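Local coordinates for EF-P arginine 32 rhamnosyl-transferase (Pseudomonas putida KT2440, PDB 5NV8), which is a transferase-type enzyme of the EarP family, with a Rossmann-like domain that helps form the pocket for 2'-deoxy-thymidine-beta-L-rhamnose, at residues L190-V195 with H226-Q231; P196-I201 with D222-L227; I201-Y206 with G232-G237; N208-N213 with N342-M347. All coordinates share one frame; numbering follows the deposited sequence.

Contact 1: residues L190-V195 with H226-Q231; sequences LGVDLV and HLLVPQ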
loop_
_atom_site.group_PDB
_atom_site.type_symbol
_atom_site.label_atom_id
_atom_site.label_comp_id
_atom_site.label_asym_id
_atom_site.label_seq_id
_atom_site.Cartn_x
_atom_site.Cartn_y
_atom_site.Cartn_z
ATOM N N LEU A 190 -18.119 -6.397 -4.183
ATOM C CA LEU A 190 -17.030 -7.363 -4.237
ATOM C C LEU A 190 -17.414 -8.716 -3.654
ATOM O O LEU A 190 -16.535 -9.555 -3.433
ATOM C CB LEU A 190 -15.800 -6.809 -3.513
ATOM C CG LEU A 190 -14.737 -6.121 -4.376
ATOM C CD1 LEU A 190 -15.350 -5.027 -5.243
ATOM C CD2 LEU A 190 -13.621 -5.559 -3.509
ATOM N N GLY A 191 -18.699 -8.949 -3.404
ATOM C CA GLY A 191 -19.140 -10.211 -2.835
ATOM C C GLY A 191 -18.758 -10.399 -1.383
ATOM O O GLY A 191 -18.449 -11.523 -0.968
ATOM N N VAL A 192 -18.776 -9.324 -0.597
ATOM C CA VAL A 192 -18.371 -9.350 0.804
ATOM C C VAL A 192 -19.589 -9.020 1.655
ATOM O O VAL A 192 -20.178 -7.941 1.513
ATOM C CB VAL A 192 -17.228 -8.362 1.087
ATOM C CG1 VAL A 192 -17.025 -8.195 2.586
ATOM C CG2 VAL A 192 -15.943 -8.819 0.412
ATOM N N ASP A 193 -19.970 -9.947 2.532
ATOM C CA ASP A 193 -21.010 -9.713 3.533
ATOM C C ASP A 193 -20.308 -9.435 4.856
ATOM O O ASP A 193 -19.880 -10.361 5.551
ATOM C CB ASP A 193 -21.957 -10.905 3.636
ATOM C CG ASP A 193 -23.218 -10.583 4.420
ATOM O OD1 ASP A 193 -23.290 -9.487 5.016
ATOM O OD2 ASP A 193 -24.137 -11.429 4.443
ATOM N N LEU A 194 -20.193 -8.153 5.199
ATOM C CA LEU A 194 -19.454 -7.740 6.385
ATOM C C LEU A 194 -20.060 -8.350 7.643
ATOM O O LEU A 194 -21.272 -8.272 7.866
ATOM C CB LEU A 194 -19.449 -6.211 6.478
ATOM C CG LEU A 194 -18.606 -5.488 7.535
ATOM C CD1 LEU A 194 -19.391 -5.271 8.828
ATOM C CD2 LEU A 194 -17.297 -6.220 7.803
ATOM N N VAL A 195 -19.212 -8.968 8.461
ATOM C CA VAL A 195 -19.643 -9.525 9.741
ATOM C C VAL A 195 -19.947 -8.362 10.679
ATOM O O VAL A 195 -19.058 -7.542 10.947
ATOM C CB VAL A 195 -18.579 -10.463 10.338
ATOM C CG1 VAL A 195 -19.060 -11.041 11.658
ATOM C CG2 VAL A 195 -18.240 -11.578 9.363
ATOM N N HIS A 226 -12.979 -10.035 10.384
ATOM C CA HIS A 226 -13.265 -10.310 8.979
ATOM C C HIS A 226 -12.030 -9.933 8.170
ATOM O O HIS A 226 -11.701 -8.748 8.046
ATOM C CB HIS A 226 -14.496 -9.537 8.507
ATOM C CG HIS A 226 -15.113 -10.087 7.258
ATOM N ND1 HIS A 226 -16.457 -9.965 6.974
ATOM C CD2 HIS A 226 -14.570 -10.767 6.219
ATOM C CE1 HIS A 226 -16.714 -10.545 5.816
ATOM N NE2 HIS A 226 -15.587 -11.039 5.337
ATOM N N LEU A 227 -11.350 -10.939 7.626
ATOM C CA LEU A 227 -10.103 -10.750 6.897
ATOM C C LEU A 227 -10.358 -10.867 5.401
ATOM O O LEU A 227 -10.912 -11.868 4.935
ATOM C CB LEU A 227 -9.058 -11.777 7.343
ATOM C CG LEU A 227 -7.654 -11.716 6.734
ATOM C CD1 LEU A 227 -6.861 -10.559 7.309
ATOM C CD2 LEU A 227 -6.914 -13.027 6.958
ATOM N N LEU A 228 -9.954 -9.844 4.654
ATOM C CA LEU A 228 -10.109 -9.807 3.204
ATOM C C LEU A 228 -8.746 -10.019 2.564
ATOM O O LEU A 228 -7.802 -9.274 2.840
ATOM C CB LEU A 228 -10.730 -8.483 2.757
ATOM C CG LEU A 228 -12.120 -8.201 3.340
ATOM C CD1 LEU A 228 -12.657 -6.849 2.881
ATOM C CD2 LEU A 228 -13.100 -9.310 3.020
ATOM N N VAL A 229 -8.647 -11.034 1.709
ATOM C CA VAL A 229 -7.382 -11.498 1.168
ATOM C C VAL A 229 -7.482 -11.511 -0.356
ATOM O O VAL A 229 -8.097 -12.386 -0.949
ATOM C CB VAL A 229 -7.029 -12.903 1.704
ATOM C CG1 VAL A 229 -5.789 -13.439 1.015
ATOM C CG2 VAL A 229 -6.841 -12.862 3.214
ATOM N N PRO A 230 -6.880 -10.520 -1.021
ATOM C CA PRO A 230 -6.797 -10.570 -2.485
ATOM C C PRO A 230 -5.931 -11.728 -2.958
ATOM O O PRO A 230 -5.099 -12.266 -2.223
ATOM C CB PRO A 230 -6.166 -9.218 -2.848
ATOM C CG PRO A 230 -6.463 -8.331 -1.671
ATOM C CD PRO A 230 -6.415 -9.239 -0.477
ATOM N N GLN A 231 -6.140 -12.112 -4.216
ATOM C CA GLN A 231 -5.394 -13.221 -4.803
ATOM C C GLN A 231 -3.919 -12.853 -4.908
ATOM O O GLN A 231 -3.568 -11.840 -5.522
ATOM C CB GLN A 231 -5.961 -13.574 -6.176
#
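The chi1 of H226 (-161°) sets CG opposite its backbone N and carries the imidazole off strand 225-230 toward the loop of V195. V195 has CG1 opposite its own N (chi1 -179°), and this turns CG2 to the same side as that N. This brings CG2 close to the ring nitrogen that V195 N already bonds. The contact packs the loop between helix 180-189 and strand 199-203 against one face of the mixed sheet of the Rossmann-like domain. V195 N donates to H226 ND1 over 3.3 Å, with 155° at the hydrogen. The donor lies in the ring plane. V195 CG2 sits 3.4 Å from the same H226 ND1. L194 CD2 comes to H226 ND1, 3.9 Å away, from the other side of the ring plane from V195 CG2. H226 NE2 is hydrogen-bonded to Q261 OE1 on the neighbouring strand 258-263. Two bonds thus fix the rotation of the ring. They are consistent with a neutral imidazole that carries its proton on NE2. Further up the loop, V192 and L228 form the apolar part of the contact. V192 CG2 touches L228 CD2 at 3.9 Å, and V192 CG1 lies 4.0 Å from H226 CE1. Q261 and L263 flank this pair on strand 258-263. At the edge of the imidazole, the backbone D193 O comes within 3.2 Å of H226 CE1, near the ring plane.

Contact 2: residues P196-I201 with D222-L227; sequences PGALLI and DQPCHL
I201, H226 and P224 bury the largest areas where strands 199-203 and 225-230 run side by side. The strands pair in parallel, L199 with C225, L200 with H226 and I201 with L227. They are the two strands of a beta-alpha-beta unit whose crossover is helix 211-220. The backbone N and O of H226 both bond to strand 199-203, one as donor and one as acceptor. Its N donates to L199 O over 2.9 Å, and its O accepts from I201 N over 3.0 Å. L200 CD1 lies against H226 CB at 3.6 Å, the two side chains pointing the same way. On the other face, I201 has CG1 opposite its carbonyl carbon (chi1 -60°). Its CD1 reaches C225 SG at 3.8 Å, while I201 CG2 touches L227 CD1 at 3.6 Å. W214 and L215 of the crossover helix pack on this face. P224 packs just ahead of the first paired residues. P224 CB meets A198 CB at 3.9 Å, and P224 O accepts from L199 N over 3.2 Å. A water also donates to P224 O and to G197 O. The ladder thus begins with a carbonyl held by two donors, and a water bridges G197 O and P224 O just before the strands begin.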
loop_
_atom_site.group_PDB
_atom_site.type_symbol
_atom_site.label_atom_id
_atom_site.label_comp_id
_atom_site.label_asym_id
_atom_site.label_seq_id
_atom_site.Cartn_x
_atom_site.Cartn_y
_atom_site.Cartn_z
ATOM N N PRO A 196 -21.171 -8.248 11.193
ATOM C CA PRO A 196 -21.517 -7.090 12.029
ATOM C C PRO A 196 -20.642 -7.016 13.273
ATOM O O PRO A 196 -20.419 -8.017 13.958
ATOM C CB PRO A 196 -22.988 -7.335 12.384
ATOM C CG PRO A 196 -23.485 -8.287 11.343
ATOM C CD PRO A 196 -22.315 -9.152 10.997
ATOM N N GLY A 197 -20.140 -5.815 13.554
ATOM C CA GLY A 197 -19.285 -5.589 14.703
ATOM C C GLY A 197 -17.893 -6.170 14.606
ATOM O O GLY A 197 -17.184 -6.206 15.616
ATOM N N ALA A 198 -17.472 -6.618 13.430
ATOM C CA ALA A 198 -16.177 -7.257 13.258
ATOM C C ALA A 198 -15.120 -6.255 12.810
ATOM O O ALA A 198 -15.402 -5.311 12.067
ATOM C CB ALA A 198 -16.259 -8.396 12.241
ATOM N N LEU A 199 -13.891 -6.478 13.277
ATOM C CA LEU A 199 -12.743 -5.716 12.800
ATOM C C LEU A 199 -12.373 -6.172 11.391
ATOM O O LEU A 199 -12.206 -7.369 11.145
ATOM C CB LEU A 199 -11.555 -5.899 13.751
ATOM C CG LEU A 199 -10.347 -4.976 13.554
ATOM C CD1 LEU A 199 -10.604 -3.605 14.163
ATOM C CD2 LEU A 199 -9.083 -5.600 14.140
ATOM N N LEU A 200 -12.256 -5.224 10.462
ATOM C CA LEU A 200 -12.017 -5.527 9.053
ATOM C C LEU A 200 -10.538 -5.300 8.765
ATOM O O LEU A 200 -10.025 -4.200 8.996
ATOM C CB LEU A 200 -12.896 -4.652 8.151
ATOM C CG LEU A 200 -13.203 -5.090 6.709
ATOM C CD1 LEU A 200 -13.898 -6.453 6.665
ATOM C CD2 LEU A 200 -14.020 -4.048 5.933
ATOM N N ILE A 201 -9.853 -6.341 8.295
ATOM C CA ILE A 201 -8.411 -6.331 8.068
ATOM C C ILE A 201 -8.142 -6.811 6.651
ATOM O O ILE A 201 -8.571 -7.907 6.273
ATOM C CB ILE A 201 -7.662 -7.220 9.082
ATOM C CG1 ILE A 201 -7.894 -6.743 10.516
ATOM C CG2 ILE A 201 -6.174 -7.279 8.731
ATOM C CD1 ILE A 201 -7.226 -7.643 11.551
ATOM N N ASP A 222 -11.813 -12.692 21.439
ATOM C CA ASP A 222 -13.194 -12.663 21.899
ATOM C C ASP A 222 -14.065 -11.700 21.104
ATOM O O ASP A 222 -15.238 -11.522 21.445
ATOM C CB ASP A 222 -13.251 -12.309 23.389
ATOM C CG ASP A 222 -12.607 -10.974 23.696
ATOM O OD1 ASP A 222 -11.844 -10.472 22.847
ATOM O OD2 ASP A 222 -12.863 -10.431 24.791
ATOM N N GLN A 223 -13.522 -11.077 20.059
ATOM C CA GLN A 223 -14.274 -10.213 19.163
ATOM C C GLN A 223 -14.011 -10.633 17.725
ATOM O O GLN A 223 -12.867 -10.943 17.367
ATOM C CB GLN A 223 -13.896 -8.736 19.363
ATOM C CG GLN A 223 -14.295 -8.184 20.726
ATOM C CD GLN A 223 -13.259 -7.243 21.306
ATOM O OE1 GLN A 223 -12.864 -6.265 20.670
ATOM N NE2 GLN A 223 -12.806 -7.539 22.521
ATOM N N PRO A 224 -15.039 -10.656 16.880
ATOM C CA PRO A 224 -14.885 -11.243 15.545
ATOM C C PRO A 224 -13.941 -10.439 14.664
ATOM O O PRO A 224 -13.740 -9.236 14.841
ATOM C CB PRO A 224 -16.311 -11.227 14.982
ATOM C CG PRO A 224 -17.002 -10.141 15.737
ATOM C CD PRO A 224 -16.407 -10.163 17.116
ATOM N N CYS A 225 -13.358 -11.137 13.692
ATOM C CA CYS A 225 -12.479 -10.527 12.705
ATOM C C CYS A 225 -12.895 -10.985 11.315
ATOM O O CYS A 225 -13.140 -12.177 11.098
ATOM C CB CYS A 225 -11.010 -10.882 12.964
ATOM S SG CYS A 225 -9.862 -10.351 11.660
ATOM N N HIS A 226 -12.979 -10.035 10.384
ATOM C CA HIS A 226 -13.265 -10.310 8.979
ATOM C C HIS A 226 -12.030 -9.933 8.170
ATOM O O HIS A 226 -11.701 -8.748 8.046
ATOM C CB HIS A 226 -14.496 -9.537 8.507
ATOM C CG HIS A 226 -15.113 -10.087 7.258
ATOM N ND1 HIS A 226 -16.457 -9.965 6.974
ATOM C CD2 HIS A 226 -14.570 -10.767 6.219
ATOM C CE1 HIS A 226 -16.714 -10.545 5.816
ATOM N NE2 HIS A 226 -15.587 -11.039 5.337
ATOM N N LEU A 227 -11.350 -10.939 7.626
ATOM C CA LEU A 227 -10.103 -10.750 6.897
ATOM C C LEU A 227 -10.358 -10.867 5.401
ATOM O O LEU A 227 -10.912 -11.868 4.935
ATOM C CB LEU A 227 -9.058 -11.777 7.343
ATOM C CG LEU A 227 -7.654 -11.716 6.734
ATOM C CD1 LEU A 227 -6.861 -10.559 7.309
ATOM C CD2 LEU A 227 -6.914 -13.027 6.958
HETATM O O HOH W 1 -15.066 -7.300 16.539
#

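Contact 3: residues I201-Y206 with G232-G237; sequences ISLFAY and GRVVAG. With TRH (2'-deoxy-thymidine-beta-L-rhamnose), chain B.
The pocket for 2'-deoxy-thymidine-beta-L-rhamnose is lined here by F204 and Y206, just past the end of strand 199-203. Behind them, R233 and V234 of the turn before helix 235-242 pack against the same segment. V234 has CG2 opposite its backbone N (chi1 78°), and this methyl meets L203 CD2 at 3.9 Å. R233 crosses the base of Y206. Its NH1 is 3.6 Å from Y206 CB and lies at the edge of the tyrosine ring, with the ring and guanidinium planes 72° apart. The charge of R233 is paired with E207 in a salt bridge. R233 CB also comes within 4.0 Å of A205 O. On the ligand side, F204 offers one ring face to the thymine methyl. Ligand C5A stands over the rim, 3.6 Å from F204 CD1. Y206 OH donates to ligand O4P. The modelled separation of Y206 OH and O4P, 2.4 Å, is very short, and its exact value is doubtful. Y206 N is also hydrogen-bonded to H302 ND1, which ties the backbone of the residue in place. R284 NH2 and the backbone N atoms of E286, D287 and S288 also bind the ligand. The site thus presents an apolar ring face to the methyl and a hydroxyl to a phosphate oxygen, the latter at a distance to be taken with caution.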
loop_
_atom_site.group_PDB
_atom_site.type_symbol
_atom_site.label_atom_id
_atom_site.label_comp_id
_atom_site.label_asym_id
_atom_site.label_seq_id
_atom_site.Cartn_x
_atom_site.Cartn_y
_atom_site.Cartn_z
ATOM N N ILE A 201 -9.853 -6.341 8.295
ATOM C CA ILE A 201 -8.411 -6.331 8.068
ATOM C C ILE A 201 -8.142 -6.811 6.651
ATOM O O ILE A 201 -8.571 -7.907 6.273
ATOM C CB ILE A 201 -7.662 -7.220 9.082
ATOM C CG1 ILE A 201 -7.894 -6.743 10.516
ATOM C CG2 ILE A 201 -6.174 -7.279 8.731
ATOM C CD1 ILE A 201 -7.226 -7.643 11.551
ATOM N N SER A 202 -7.465 -5.989 5.861
ATOM C CA SER A 202 -6.952 -6.415 4.568
ATOM C C SER A 202 -5.504 -6.858 4.730
ATOM O O SER A 202 -4.724 -6.220 5.444
ATOM C CB SER A 202 -7.050 -5.304 3.513
ATOM O OG SER A 202 -6.158 -4.234 3.780
ATOM N N LEU A 203 -5.145 -7.958 4.075
ATOM C CA LEU A 203 -3.786 -8.481 4.151
ATOM C C LEU A 203 -3.289 -8.785 2.749
ATOM O O LEU A 203 -3.904 -9.572 2.019
ATOM C CB LEU A 203 -3.709 -9.729 5.038
ATOM C CG LEU A 203 -2.543 -10.676 4.763
ATOM C CD1 LEU A 203 -1.239 -10.038 5.218
ATOM C CD2 LEU A 203 -2.748 -11.994 5.484
ATOM N N PHE A 204 -2.173 -8.166 2.381
ATOM C CA PHE A 204 -1.557 -8.323 1.069
ATOM C C PHE A 204 -0.050 -8.302 1.291
ATOM O O PHE A 204 0.522 -7.243 1.577
ATOM C CB PHE A 204 -2.004 -7.207 0.122
ATOM C CG PHE A 204 -1.175 -7.084 -1.125
ATOM C CD1 PHE A 204 -1.184 -8.077 -2.093
ATOM C CD2 PHE A 204 -0.399 -5.958 -1.337
ATOM C CE1 PHE A 204 -0.421 -7.951 -3.246
ATOM C CE2 PHE A 204 0.363 -5.824 -2.483
ATOM C CZ PHE A 204 0.354 -6.822 -3.440
ATOM N N ALA A 205 0.588 -9.465 1.191
ATOM C CA ALA A 205 1.997 -9.589 1.542
ATOM C C ALA A 205 2.610 -10.740 0.753
ATOM O O ALA A 205 1.970 -11.333 -0.121
ATOM C CB ALA A 205 2.154 -9.784 3.056
ATOM N N TYR A 206 3.866 -11.048 1.064
ATOM C CA TYR A 206 4.559 -12.198 0.505
ATOM C C TYR A 206 4.312 -13.406 1.411
ATOM O O TYR A 206 3.342 -13.435 2.174
ATOM C CB TYR A 206 6.050 -11.881 0.343
ATOM C CG TYR A 206 6.338 -10.541 -0.295
ATOM C CD1 TYR A 206 6.352 -10.393 -1.676
ATOM C CD2 TYR A 206 6.601 -9.424 0.487
ATOM C CE1 TYR A 206 6.618 -9.169 -2.261
ATOM C CE2 TYR A 206 6.865 -8.198 -0.086
ATOM C CZ TYR A 206 6.875 -8.075 -1.458
ATOM O OH TYR A 206 7.137 -6.851 -2.024
ATOM N N GLY A 232 -3.060 -13.670 -4.310
ATOM C CA GLY A 232 -1.641 -13.374 -4.325
ATOM C C GLY A 232 -0.854 -14.425 -3.575
ATOM O O GLY A 232 -1.360 -15.503 -3.259
ATOM N N ARG A 233 0.399 -14.081 -3.279
ATOM C CA ARG A 233 1.402 -14.957 -2.671
ATOM C C ARG A 233 1.095 -15.328 -1.217
ATOM O O ARG A 233 1.946 -15.961 -0.575
ATOM C CB ARG A 233 2.774 -14.287 -2.765
ATOM C CG ARG A 233 3.272 -14.132 -4.196
ATOM C CD ARG A 233 4.511 -13.252 -4.299
ATOM N NE ARG A 233 5.696 -14.026 -4.654
ATOM C CZ ARG A 233 6.629 -14.402 -3.787
ATOM N NH1 ARG A 233 6.527 -14.051 -2.512
ATOM N NH2 ARG A 233 7.670 -15.113 -4.194
ATOM N N VAL A 234 -0.068 -14.978 -0.674
ATOM C CA VAL A 234 -0.399 -15.298 0.707
ATOM C C VAL A 234 -1.469 -16.380 0.820
ATOM O O VAL A 234 -1.594 -16.993 1.892
ATOM C CB VAL A 234 -0.829 -14.034 1.481
ATOM C CG1 VAL A 234 -2.254 -13.654 1.130
ATOM C CG2 VAL A 234 -0.670 -14.232 2.986
ATOM N N VAL A 235 -2.229 -16.649 -0.244
ATOM C CA VAL A 235 -3.275 -17.663 -0.174
ATOM C C VAL A 235 -2.696 -19.061 0.010
ATOM O O VAL A 235 -3.407 -19.963 0.468
ATOM C CB VAL A 235 -4.164 -17.599 -1.431
ATOM C CG1 VAL A 235 -5.519 -18.238 -1.159
ATOM C CG2 VAL A 235 -4.333 -16.157 -1.883
ATOM N N ALA A 236 -1.421 -19.265 -0.327
ATOM C CA ALA A 236 -0.804 -20.577 -0.157
ATOM C C ALA A 236 -0.719 -20.952 1.318
ATOM O O ALA A 236 -1.248 -21.987 1.742
ATOM C CB ALA A 236 0.584 -20.591 -0.801
ATOM N N GLY A 237 -0.055 -20.114 2.117
ATOM C CA GLY A 237 0.029 -20.371 3.545
ATOM C C GLY A 237 -1.303 -20.233 4.250
ATOM O O GLY A 237 -1.538 -20.883 5.273
HETATM O O4P TRH B . 5.477 -6.545 -3.666
HETATM P P2 TRH B . 4.980 -5.509 -4.606
HETATM O O3P TRH B . 4.066 -6.143 -5.781
HETATM O O1 TRH B . 6.174 -4.677 -5.298
HETATM C C1 TRH B . 7.532 -5.027 -4.960
HETATM C C2 TRH B . 8.524 -4.045 -5.599
HETATM O O2 TRH B . 8.078 -3.625 -6.889
HETATM C C3 TRH B . 9.887 -4.721 -5.791
HETATM O O3 TRH B . 9.863 -5.517 -6.983
HETATM C C4 TRH B . 10.172 -5.620 -4.606
HETATM O O4 TRH B . 10.126 -4.836 -3.399
HETATM O OPP TRH B . 4.026 -4.452 -3.839
HETATM P P TRH B . 3.681 -3.051 -4.529
HETATM O O1P TRH B . 4.868 -2.192 -4.764
HETATM O O2P TRH B . 2.593 -2.312 -3.593
HETATM O "O5'" TRH B . 2.879 -3.373 -5.887
HETATM C "C5'" TRH B . 1.509 -3.763 -5.828
HETATM C "C4'" TRH B . 0.755 -3.023 -6.919
HETATM O "O4'" TRH B . -0.441 -3.803 -7.194
HETATM C "C3'" TRH B . 0.240 -1.713 -6.356
HETATM O "O3'" TRH B . -0.249 -0.895 -7.426
HETATM C "C2'" TRH B . -0.935 -2.245 -5.567
HETATM C "C1'" TRH B . -1.540 -2.974 -6.743
HETATM N N11 TRH B . -2.720 -3.803 -6.414
HETATM C C21 TRH B . -3.828 -3.654 -7.149
HETATM O O21 TRH B . -3.859 -2.836 -8.067
HETATM N N31 TRH B . -4.957 -4.422 -6.883
HETATM C C41 TRH B . -4.953 -5.356 -5.852
HETATM O O41 TRH B . -5.965 -6.020 -5.636
HETATM C C51 TRH B . -3.805 -5.517 -5.089
HETATM C C5A TRH B . -3.790 -6.447 -4.058
HETATM C C61 TRH B . -2.680 -4.743 -5.367
#

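Contact 4: residues N208-N213 with N342-M347; sequences NPQLGN and NMDFDM
The start of helix 211-220 meets the linker between helices 328-343 and 347-355, and the amide of Q210 joins them. Q210 is the N-cap residue of its own helix. Just before it, N208 OD1 accepts from Q210 N over 3.1 Å, in the carbonyl plane on a lone pair, and forms an Asx turn. The Q210 side chain bends at chi2 (-101°) and crosses to the linker. Its OE1 accepts from M347 N over 2.6 Å, at the first turn of helix 347-355. N213 ND2 donates to the same Q210 OE1 over 3.1 Å. The two donors come from opposite faces of the amide plane, and neither lies on a lone pair. Q210 NE2 makes a weak bond to D344 OD1 at 3.4 Å, with the amide and carboxylate nearly perpendicular. D344 OD1 is also 3.1 Å from Q210 CG, and P209 CG packs on the carboxylate carbon of D344 at 4.1 Å. D346 caps the same helix 347-355 through G348 N. M347 CB lies 4.1 Å from N213 CB. One buried amide thus satisfies a helix-start N-H with its oxygen and leans its nitrogen toward an acid, so the two helix starts are tied by polar contacts.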
loop_
_atom_site.group_PDB
_atom_site.type_symbol
_atom_site.label_atom_id
_atom_site.label_comp_id
_atom_site.label_asym_id
_atom_site.label_seq_id
_atom_site.Cartn_x
_atom_site.Cartn_y
_atom_site.Cartn_z
ATOM N N ASN A 208 4.915 -15.124 4.658
ATOM C CA ASN A 208 5.386 -14.755 5.980
ATOM C C ASN A 208 5.384 -15.983 6.874
ATOM O O ASN A 208 4.341 -16.642 7.007
ATOM C CB ASN A 208 4.515 -13.654 6.580
ATOM C CG ASN A 208 5.249 -12.841 7.621
ATOM O OD1 ASN A 208 5.636 -13.361 8.667
ATOM N ND2 ASN A 208 5.459 -11.561 7.336
ATOM N N PRO A 209 6.510 -16.332 7.499
ATOM C CA PRO A 209 6.540 -17.523 8.360
ATOM C C PRO A 209 5.769 -17.341 9.660
ATOM O O PRO A 209 5.783 -18.227 10.520
ATOM C CB PRO A 209 8.040 -17.728 8.617
ATOM C CG PRO A 209 8.642 -16.373 8.444
ATOM C CD PRO A 209 7.836 -15.703 7.366
ATOM N N GLN A 210 5.090 -16.203 9.815
ATOM C CA GLN A 210 4.320 -15.922 11.019
ATOM C C GLN A 210 2.836 -15.730 10.743
ATOM O O GLN A 210 2.104 -15.296 11.641
ATOM C CB GLN A 210 4.885 -14.694 11.738
ATOM C CG GLN A 210 6.041 -15.052 12.641
ATOM C CD GLN A 210 5.642 -15.135 14.098
ATOM O OE1 GLN A 210 4.478 -14.944 14.450
ATOM N NE2 GLN A 210 6.599 -15.480 14.948
ATOM N N LEU A 211 2.371 -16.044 9.532
ATOM C CA LEU A 211 0.946 -15.936 9.236
ATOM C C LEU A 211 0.125 -16.839 10.148
ATOM O O LEU A 211 -0.940 -16.440 10.635
ATOM C CB LEU A 211 0.687 -16.278 7.769
ATOM C CG LEU A 211 -0.774 -16.439 7.343
ATOM C CD1 LEU A 211 -1.401 -15.091 7.008
ATOM C CD2 LEU A 211 -0.882 -17.391 6.163
ATOM N N GLY A 212 0.614 -18.055 10.406
ATOM C CA GLY A 212 -0.133 -18.985 11.237
ATOM C C GLY A 212 -0.348 -18.477 12.651
ATOM O O GLY A 212 -1.430 -18.641 13.220
ATOM N N ASN A 213 0.678 -17.855 13.237
ATOM C CA ASN A 213 0.544 -17.343 14.597
ATOM C C ASN A 213 -0.439 -16.178 14.656
ATOM O O ASN A 213 -1.171 -16.029 15.642
ATOM C CB ASN A 213 1.910 -16.922 15.141
ATOM C CG ASN A 213 2.827 -18.106 15.403
ATOM O OD1 ASN A 213 2.368 -19.235 15.587
ATOM N ND2 ASN A 213 4.131 -17.851 15.422
ATOM N N ASN A 342 8.301 -9.012 10.129
ATOM C CA ASN A 342 9.438 -9.029 9.221
ATOM C C ASN A 342 10.647 -9.787 9.754
ATOM O O ASN A 342 11.559 -10.075 8.971
ATOM C CB ASN A 342 9.869 -7.593 8.876
ATOM C CG ASN A 342 8.833 -6.852 8.045
ATOM O OD1 ASN A 342 8.669 -7.112 6.853
ATOM N ND2 ASN A 342 8.132 -5.918 8.676
ATOM N N MET A 343 10.688 -10.117 11.050
ATOM C CA MET A 343 11.840 -10.794 11.639
ATOM C C MET A 343 11.444 -12.045 12.418
ATOM O O MET A 343 12.242 -12.543 13.221
ATOM C CB MET A 343 12.631 -9.835 12.536
ATOM C CG MET A 343 12.789 -8.433 11.956
ATOM S SD MET A 343 13.438 -7.214 13.117
ATOM C CE MET A 343 14.731 -8.155 13.921
ATOM N N ASP A 344 10.226 -12.552 12.206
ATOM C CA ASP A 344 9.789 -13.852 12.725
ATOM C C ASP A 344 9.669 -13.859 14.251
ATOM O O ASP A 344 10.083 -14.811 14.912
ATOM C CB ASP A 344 10.718 -14.976 12.251
ATOM C CG ASP A 344 10.046 -16.334 12.255
ATOM O OD1 ASP A 344 8.839 -16.400 12.559
ATOM O OD2 ASP A 344 10.722 -17.339 11.954
ATOM N N PHE A 345 9.091 -12.800 14.814
ATOM C CA PHE A 345 8.727 -12.766 16.224
ATOM C C PHE A 345 7.218 -12.940 16.359
ATOM O O PHE A 345 6.462 -12.639 15.431
ATOM C CB PHE A 345 9.182 -11.459 16.879
ATOM C CG PHE A 345 10.634 -11.143 16.652
ATOM C CD1 PHE A 345 11.584 -12.152 16.653
ATOM C CD2 PHE A 345 11.050 -9.840 16.436
ATOM C CE1 PHE A 345 12.920 -11.868 16.442
ATOM C CE2 PHE A 345 12.384 -9.550 16.224
ATOM C CZ PHE A 345 13.320 -10.565 16.228
ATOM N N ASP A 346 6.787 -13.442 17.520
ATOM C CA ASP A 346 5.425 -13.949 17.687
ATOM C C ASP A 346 4.382 -12.915 17.289
ATOM O O ASP A 346 4.298 -11.836 17.884
ATOM C CB ASP A 346 5.198 -14.396 19.135
ATOM C CG ASP A 346 3.804 -14.989 19.357
ATOM O OD1 ASP A 346 3.143 -15.390 18.374
ATOM O OD2 ASP A 346 3.372 -15.072 20.525
ATOM N N MET A 347 3.578 -13.266 16.282
ATOM C CA MET A 347 2.533 -12.375 15.796
ATOM C C MET A 347 1.355 -12.280 16.757
ATOM O O MET A 347 0.576 -11.327 16.667
ATOM C CB MET A 347 2.050 -12.838 14.421
ATOM C CG MET A 347 2.651 -12.084 13.247
ATOM S SD MET A 347 1.959 -10.432 13.025
ATOM C CE MET A 347 3.213 -9.411 13.789
#

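In the fold
Contacts 1, 2 and 3 lie around adjacent strands of one sheet. Contacts 1 and 2 share H226 and L227, and their centres are about 11 Å apart. L228 N and I201 O, 2.9 Å apart, probably continue the parallel ladder from contact 2 toward contact 3, which shares I201. V229 CG1 touches V234 CG1 at 3.5 Å, where strand 225-230 leads to helix 235-242. Contact 4 lies about 13 Å from contact 3, centre to centre, and joins it through L211, whose CD1 is 3.7 Å from L203 CD2. F204 and Y206 of contact 3 touch the ligand. P230 of contact 1 also touches it, whereas the L227 side chain is about 12 Å away.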